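Local structure of general Secretion Pathway Protein (Vibrio vulnificus, 4G54) at residues W69-Q73 / L94-P99; L79-H85 / L121-T127. The protein is the periplasmic part of a type II secretion EpsAB fusion, probably binding peptidoglycan and thereby tying the secretion machinery to the cell wall. All blocks are in the same frame, centred on the assembly; numbering follows the deposited sequence.

From the N terminus, helix 69-73 comes first and runs on into strand 79-85, which is followed directly by its antiparallel neighbour, strand 88-97. Interaction 1 closes the path from 69-73 to 94-99, bringing the end of that second strand back against the helix. Interaction 2 starts within this path and ends beyond it, joining 79-85 to 121-127, so the two closures cross. Their centres lie about 12 Å apart, and both reach the antiparallel sheet of the C39-like domain: strand 79-85 sits between 125-131 and 88-97. Leu94 N probably bonds to Leu79 O, while Leu72 packs on Leu79 and Leu81, and Leu94 on Leu81, giving one continuous apolar layer between helix and sheet.

Interaction 1. Residues W69-Q73 / L94-P99; sequences WQELQ and LLEVDP
Leu72 and Leu94 meet tip to tip at the buried end of this contact, with Leu72 CD1 3.7 Å from Leu94 CD2. Beyond a classic beta bulge (Leu95 and Glu96, both facing Val103), Val97 again points toward the helix and splits its two methyls between different partners. CG1 lies against the helix backbone, 3.6 Å from Leu72 O, while CG2 meets the six-membered ring of Trp69, 3.6 Å from its CZ3. The indole gets there because CG is anti to the backbone N (chi1 170°), which carries the ring out from the helix to slide past Val97 in the opposite direction.

Toward Pro99 the packing loosens: Pro99 O is in van der Waals contact with the ring edge, 3.6 Å from Trp69 CZ2, and two waters make the polar links. One accepts from Trp69 NE1 and donates to Pro99 O at 2.7 Å, bridging indole and turn; the second donates to both Gln73 O (2.6 Å) and Val97 O. Gln73 crosses Val97 and the exposed Pro99 at about a right angle. Asp98 points away, its OD1 taking the backbone N-H groups of Glu100 and Arg101.

The short helix runs across the end of strand 88-97, its axis 98° from that of 94-97. Helix 115-121 covers Trp69 and Leu72 through Leu118, and Val102 of the adjacent strand touches Trp69, Leu94 and Val97.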
loop_
_atom_site.group_PDB
_atom_site.type_symbol
_atom_site.label_atom_id
_atom_site.label_comp_id
_atom_site.label_asym_id
_atom_site.label_seq_id
_atom_site.Cartn_x
_atom_site.Cartn_y
_atom_site.Cartn_z
ATOM N N TRP A 69 -6.784 16.448 -0.752
ATOM C CA TRP A 69 -7.927 15.579 -0.887
ATOM C C TRP A 69 -8.026 14.948 -2.260
ATOM O O TRP A 69 -8.459 13.779 -2.365
ATOM C CB TRP A 69 -9.202 16.465 -0.612
ATOM C CG TRP A 69 -10.488 15.847 -0.925
ATOM C CD1 TRP A 69 -11.477 16.428 -1.682
ATOM C CD2 TRP A 69 -11.064 14.570 -0.451
ATOM N NE1 TRP A 69 -12.606 15.631 -1.723
ATOM C CE2 TRP A 69 -12.390 14.491 -0.987
ATOM C CE3 TRP A 69 -10.594 13.517 0.357
ATOM C CZ2 TRP A 69 -13.242 13.395 -0.759
ATOM C CZ3 TRP A 69 -11.446 12.429 0.588
ATOM C CH2 TRP A 69 -12.756 12.391 0.062
ATOM N N GLN A 70 -7.638 15.700 -3.308
ATOM C CA GLN A 70 -7.601 15.157 -4.690
ATOM C C GLN A 70 -6.645 13.944 -4.667
ATOM O O GLN A 70 -6.994 12.846 -5.137
ATOM C CB GLN A 70 -7.136 16.233 -5.701
ATOM C CG GLN A 70 -6.935 15.625 -7.085
ATOM C CD GLN A 70 -8.208 15.304 -7.906
ATOM O OE1 GLN A 70 -9.367 15.308 -7.398
ATOM N NE2 GLN A 70 -7.989 14.994 -9.220
ATOM N N GLU A 71 -5.481 14.104 -4.034
ATOM C CA GLU A 71 -4.485 13.005 -4.015
ATOM C C GLU A 71 -4.988 11.821 -3.173
ATOM O O GLU A 71 -4.819 10.648 -3.591
ATOM C CB GLU A 71 -3.134 13.506 -3.514
ATOM C CG GLU A 71 -2.445 14.437 -4.472
ATOM C CD GLU A 71 -1.306 15.256 -3.858
ATOM O OE1 GLU A 71 -1.242 15.467 -2.623
ATOM O OE2 GLU A 71 -0.440 15.712 -4.664
ATOM N N LEU A 72 -5.662 12.077 -2.052
ATOM C CA LEU A 72 -6.090 11.021 -1.197
ATOM C C LEU A 72 -7.097 10.168 -1.979
ATOM O O LEU A 72 -7.077 8.939 -1.929
ATOM C CB LEU A 72 -6.768 11.650 0.050
ATOM C CG LEU A 72 -7.141 10.579 1.098
ATOM C CD1 LEU A 72 -5.807 10.069 1.698
ATOM C CD2 LEU A 72 -7.973 11.168 2.206
ATOM N N GLN A 73 -7.946 10.794 -2.763
ATOM C CA GLN A 73 -8.928 10.029 -3.537
ATOM C C GLN A 73 -8.308 9.082 -4.524
ATOM O O GLN A 73 -9.008 8.095 -4.894
ATOM C CB GLN A 73 -9.850 10.984 -4.329
ATOM C CG GLN A 73 -10.844 11.681 -3.394
ATOM C CD GLN A 73 -11.576 12.798 -4.149
ATOM O OE1 GLN A 73 -11.262 14.035 -4.040
ATOM N NE2 GLN A 73 -12.537 12.376 -4.946
ATOM N N LEU A 94 -7.695 4.480 6.618
ATOM C CA LEU A 94 -8.619 4.746 5.488
ATOM C C LEU A 94 -8.643 3.484 4.668
ATOM O O LEU A 94 -7.628 3.053 4.098
ATOM C CB LEU A 94 -8.065 5.925 4.634
ATOM C CG LEU A 94 -8.835 6.190 3.325
ATOM C CD1 LEU A 94 -10.160 6.752 3.618
ATOM C CD2 LEU A 94 -8.027 7.206 2.481
ATOM N N LEU A 95 -9.841 2.883 4.544
ATOM C CA LEU A 95 -9.997 1.661 3.776
ATOM C C LEU A 95 -10.410 1.984 2.393
ATOM O O LEU A 95 -9.892 1.321 1.454
ATOM C CB LEU A 95 -11.078 0.717 4.470
ATOM C CG LEU A 95 -11.461 -0.555 3.744
ATOM C CD1 LEU A 95 -10.286 -1.535 3.730
ATOM C CD2 LEU A 95 -12.673 -1.176 4.518
ATOM N N GLU A 96 -11.412 2.857 2.207
ATOM C CA GLU A 96 -11.762 3.252 0.829
ATOM C C GLU A 96 -12.251 4.686 0.814
ATOM O O GLU A 96 -12.574 5.230 1.826
ATOM C CB GLU A 96 -12.756 2.339 0.198
ATOM C CG GLU A 96 -14.004 2.175 0.967
ATOM C CD GLU A 96 -14.889 1.064 0.289
ATOM O OE1 GLU A 96 -15.223 0.057 0.913
ATOM O OE2 GLU A 96 -15.200 1.242 -0.919
ATOM N N VAL A 97 -12.308 5.234 -0.376
ATOM C CA VAL A 97 -12.570 6.667 -0.512
ATOM C C VAL A 97 -13.246 6.918 -1.832
ATOM O O VAL A 97 -12.903 6.282 -2.859
ATOM C CB VAL A 97 -11.260 7.500 -0.430
ATOM C CG1 VAL A 97 -10.124 7.004 -1.441
ATOM C CG2 VAL A 97 -11.579 9.006 -0.664
ATOM N N ASP A 98 -14.227 7.828 -1.811
ATOM C CA ASP A 98 -14.853 8.310 -3.078
ATOM C C ASP A 98 -15.119 9.817 -2.885
ATOM O O ASP A 98 -14.782 10.332 -1.820
ATOM C CB ASP A 98 -16.056 7.456 -3.504
ATOM C CG ASP A 98 -17.293 7.648 -2.635
ATOM O OD1 ASP A 98 -17.474 8.736 -2.036
ATOM O OD2 ASP A 98 -18.164 6.727 -2.625
ATOM N N PRO A 99 -15.605 10.545 -3.905
ATOM C CA PRO A 99 -15.802 12.009 -3.694
ATOM C C PRO A 99 -16.710 12.419 -2.563
ATOM O O PRO A 99 -16.616 13.579 -2.108
ATOM C CB PRO A 99 -16.454 12.452 -5.012
ATOM C CG PRO A 99 -15.827 11.503 -5.981
ATOM C CD PRO A 99 -15.764 10.185 -5.324
HETATM O O HOH W 1 -15.314 15.788 -3.057
HETATM O O HOH W 2 -11.624 7.786 -5.020
#

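Interaction 2. Residues L79-H85 / L121-T127; sequences LLLTLQH and LWRGEVT
Thr82 and Glu125 meet through their first torsions: Thr82 OG1 stands anti to its own carbonyl carbon (chi1 -59°), and Glu125 CG lies anti to N (chi1 -172°), with the rest of its chain extended. These torsions bring the hydroxyl to the carboxylate, and Thr82 OG1 donates to Glu125 OE2 at 2.6 Å, meeting the carboxylate on its anti side, 22° out of plane.

Alongside this pair the backbones form an antiparallel ladder. Leu80 and Thr127 are a hydrogen-bonded pair, with Leu80 N to Thr127 O at 2.9 Å and Thr127 N to Leu80 O at 2.7 Å; Leu81 and Val126 follow as a non-hydrogen-bonded pair. Glu125 O is gripped twice, by Thr82 N and by Trp122 NE1 (2.9 Å), which reach it from opposite faces of the carbonyl plane. The second bond lies nearly in the indole plane and would help to hold the ring's rotation. Leu81 and Leu83 cross that ring's side chain at about a right angle, and Leu81 CD2 also packs on Val126 CG1 at 3.8 Å.

At Gly124 the chain turns a corner, between a weakly bonded strand at about 122-123 and strand 125-131. A water bridges the two segments here, donating to Thr82 O (2.6 Å) and accepting from Gln84 NE2, Arg123 N and Glu125 N. On the N-terminal side of the corner, Gln84 N donates to Leu121 O at 2.8 Å, and the extended Arg123 lays one guanidinium face over Gln84 CB.

Arg30 and Arg89 both form salt bridges with Glu125 OE2, and Arg30 also binds Thr127 OG1. With a hydroxyl and two arginines on one oxygen, Glu125 is probably held as the anion, linking strand 125-131 to strands 79-85 and 88-97 and to helix 30-40.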
loop_
_atom_site.group_PDB
_atom_site.type_symbol
_atom_site.label_atom_id
_atom_site.label_comp_id
_atom_site.label_asym_id
_atom_site.label_seq_id
_atom_site.Cartn_x
_atom_site.Cartn_y
_atom_site.Cartn_z
ATOM N N LEU A 79 -4.509 3.519 3.626
ATOM C CA LEU A 79 -3.507 4.407 4.249
ATOM C C LEU A 79 -3.857 4.617 5.674
ATOM O O LEU A 79 -5.058 4.395 6.110
ATOM C CB LEU A 79 -3.605 5.843 3.569
ATOM C CG LEU A 79 -3.171 5.841 2.109
ATOM C CD1 LEU A 79 -3.375 7.227 1.547
ATOM C CD2 LEU A 79 -1.702 5.505 1.898
ATOM N N LEU A 80 -2.885 5.113 6.487
ATOM C CA LEU A 80 -3.211 5.536 7.882
ATOM C C LEU A 80 -3.314 7.079 7.885
ATOM O O LEU A 80 -2.352 7.736 7.392
ATOM C CB LEU A 80 -2.092 5.091 8.829
ATOM C CG LEU A 80 -2.385 5.395 10.332
ATOM C CD1 LEU A 80 -3.504 4.413 10.869
ATOM C CD2 LEU A 80 -1.056 5.149 11.099
ATOM N N LEU A 81 -4.469 7.603 8.331
ATOM C CA LEU A 81 -4.660 9.065 8.314
ATOM C C LEU A 81 -4.262 9.578 9.702
ATOM O O LEU A 81 -4.648 9.018 10.726
ATOM C CB LEU A 81 -6.141 9.435 8.081
ATOM C CG LEU A 81 -6.713 8.869 6.784
ATOM C CD1 LEU A 81 -8.136 9.452 6.661
ATOM C CD2 LEU A 81 -5.853 9.214 5.585
ATOM N N THR A 82 -3.541 10.693 9.775
ATOM C CA THR A 82 -3.293 11.377 11.045
ATOM C C THR A 82 -4.423 12.361 11.213
ATOM O O THR A 82 -4.585 13.298 10.360
ATOM C CB THR A 82 -1.916 12.106 11.018
ATOM O OG1 THR A 82 -0.840 11.154 10.773
ATOM C CG2 THR A 82 -1.644 12.810 12.406
ATOM N N LEU A 83 -5.135 12.256 12.340
ATOM C CA LEU A 83 -6.196 13.249 12.658
ATOM C C LEU A 83 -5.645 14.210 13.729
ATOM O O LEU A 83 -4.857 13.801 14.598
ATOM C CB LEU A 83 -7.446 12.535 13.124
ATOM C CG LEU A 83 -8.041 11.492 12.137
ATOM C CD1 LEU A 83 -9.409 10.996 12.675
ATOM C CD2 LEU A 83 -8.175 12.091 10.751
ATOM N N GLN A 84 -5.995 15.495 13.633
ATOM C CA GLN A 84 -5.450 16.475 14.584
ATOM C C GLN A 84 -6.664 17.274 15.063
ATOM O O GLN A 84 -7.542 17.604 14.263
ATOM C CB GLN A 84 -4.295 17.370 13.984
ATOM C CG GLN A 84 -3.566 16.779 12.682
ATOM C CD GLN A 84 -2.048 17.130 12.405
ATOM O OE1 GLN A 84 -1.390 17.840 13.203
ATOM N NE2 GLN A 84 -1.493 16.589 11.245
ATOM N N HIS A 85 -6.765 17.474 16.383
ATOM C CA HIS A 85 -7.833 18.313 16.959
ATOM C C HIS A 85 -7.330 18.950 18.234
ATOM O O HIS A 85 -7.040 18.270 19.238
ATOM C CB HIS A 85 -9.139 17.557 17.208
ATOM C CG HIS A 85 -10.215 18.405 17.813
ATOM N ND1 HIS A 85 -10.814 19.446 17.126
ATOM C CD2 HIS A 85 -10.786 18.379 19.045
ATOM C CE1 HIS A 85 -11.708 20.024 17.913
ATOM N NE2 HIS A 85 -11.718 19.389 19.077
ATOM N N LEU A 121 -10.921 17.243 10.617
ATOM C CA LEU A 121 -10.017 16.558 11.505
ATOM C C LEU A 121 -8.682 16.205 10.781
ATOM O O LEU A 121 -7.666 16.007 11.443
ATOM C CB LEU A 121 -10.684 15.256 11.975
ATOM C CG LEU A 121 -11.892 15.487 12.965
ATOM C CD1 LEU A 121 -12.366 14.169 13.506
ATOM C CD2 LEU A 121 -11.489 16.418 14.134
ATOM N N TRP A 122 -8.675 16.098 9.452
ATOM C CA TRP A 122 -7.465 15.626 8.744
ATOM C C TRP A 122 -6.766 16.842 8.144
ATOM O O TRP A 122 -7.429 17.642 7.406
ATOM C CB TRP A 122 -7.868 14.639 7.649
ATOM C CG TRP A 122 -6.706 14.108 6.859
ATOM C CD1 TRP A 122 -5.585 13.404 7.333
ATOM C CD2 TRP A 122 -6.559 14.218 5.440
ATOM N NE1 TRP A 122 -4.792 13.058 6.231
ATOM C CE2 TRP A 122 -5.331 13.606 5.083
ATOM C CE3 TRP A 122 -7.317 14.868 4.445
ATOM C CZ2 TRP A 122 -4.864 13.546 3.770
ATOM C CZ3 TRP A 122 -6.836 14.853 3.133
ATOM C CH2 TRP A 122 -5.642 14.139 2.790
ATOM N N ARG A 123 -5.451 16.966 8.397
ATOM C CA ARG A 123 -4.686 18.098 7.894
ATOM C C ARG A 123 -3.701 17.693 6.799
ATOM O O ARG A 123 -2.868 18.476 6.359
ATOM C CB ARG A 123 -3.970 18.862 9.029
ATOM C CG ARG A 123 -4.967 19.508 10.027
ATOM C CD ARG A 123 -4.248 20.164 11.236
ATOM N NE ARG A 123 -5.209 20.548 12.292
ATOM C CZ ARG A 123 -4.926 20.890 13.564
ATOM N NH1 ARG A 123 -3.679 20.898 14.040
ATOM N NH2 ARG A 123 -5.922 21.216 14.388
ATOM N N GLY A 124 -3.847 16.501 6.277
ATOM C CA GLY A 124 -3.022 16.122 5.129
ATOM C C GLY A 124 -2.116 14.963 5.380
ATOM O O GLY A 124 -1.604 14.376 4.425
ATOM N N GLU A 125 -1.792 14.700 6.627
ATOM C CA GLU A 125 -0.705 13.734 6.837
ATOM C C GLU A 125 -1.234 12.314 6.695
ATOM O O GLU A 125 -2.310 12.008 7.256
ATOM C CB GLU A 125 -0.140 13.899 8.255
ATOM C CG GLU A 125 1.086 13.047 8.357
ATOM C CD GLU A 125 1.747 13.180 9.701
ATOM O OE1 GLU A 125 2.577 14.088 9.837
ATOM O OE2 GLU A 125 1.482 12.379 10.574
ATOM N N VAL A 126 -0.455 11.491 5.987
ATOM C CA VAL A 126 -0.806 10.031 5.920
ATOM C C VAL A 126 0.449 9.243 6.214
ATOM O O VAL A 126 1.575 9.788 6.088
ATOM C CB VAL A 126 -1.327 9.634 4.562
ATOM C CG1 VAL A 126 -2.566 10.487 4.109
ATOM C CG2 VAL A 126 -0.209 9.532 3.490
ATOM N N THR A 127 0.271 7.994 6.641
ATOM C CA THR A 127 1.425 7.089 6.680
ATOM C C THR A 127 1.053 5.980 5.729
ATOM O O THR A 127 -0.048 5.417 5.783
ATOM C CB THR A 127 1.628 6.522 8.093
ATOM O OG1 THR A 127 1.717 7.606 9.012
ATOM C CG2 THR A 127 2.929 5.841 8.155
HETATM O O HOH W 3 -0.726 8.607 9.699
HETATM O O HOH W 4 -3.237 15.288 9.276
HETATM O O HOH W 5 -7.878 19.600 12.120
#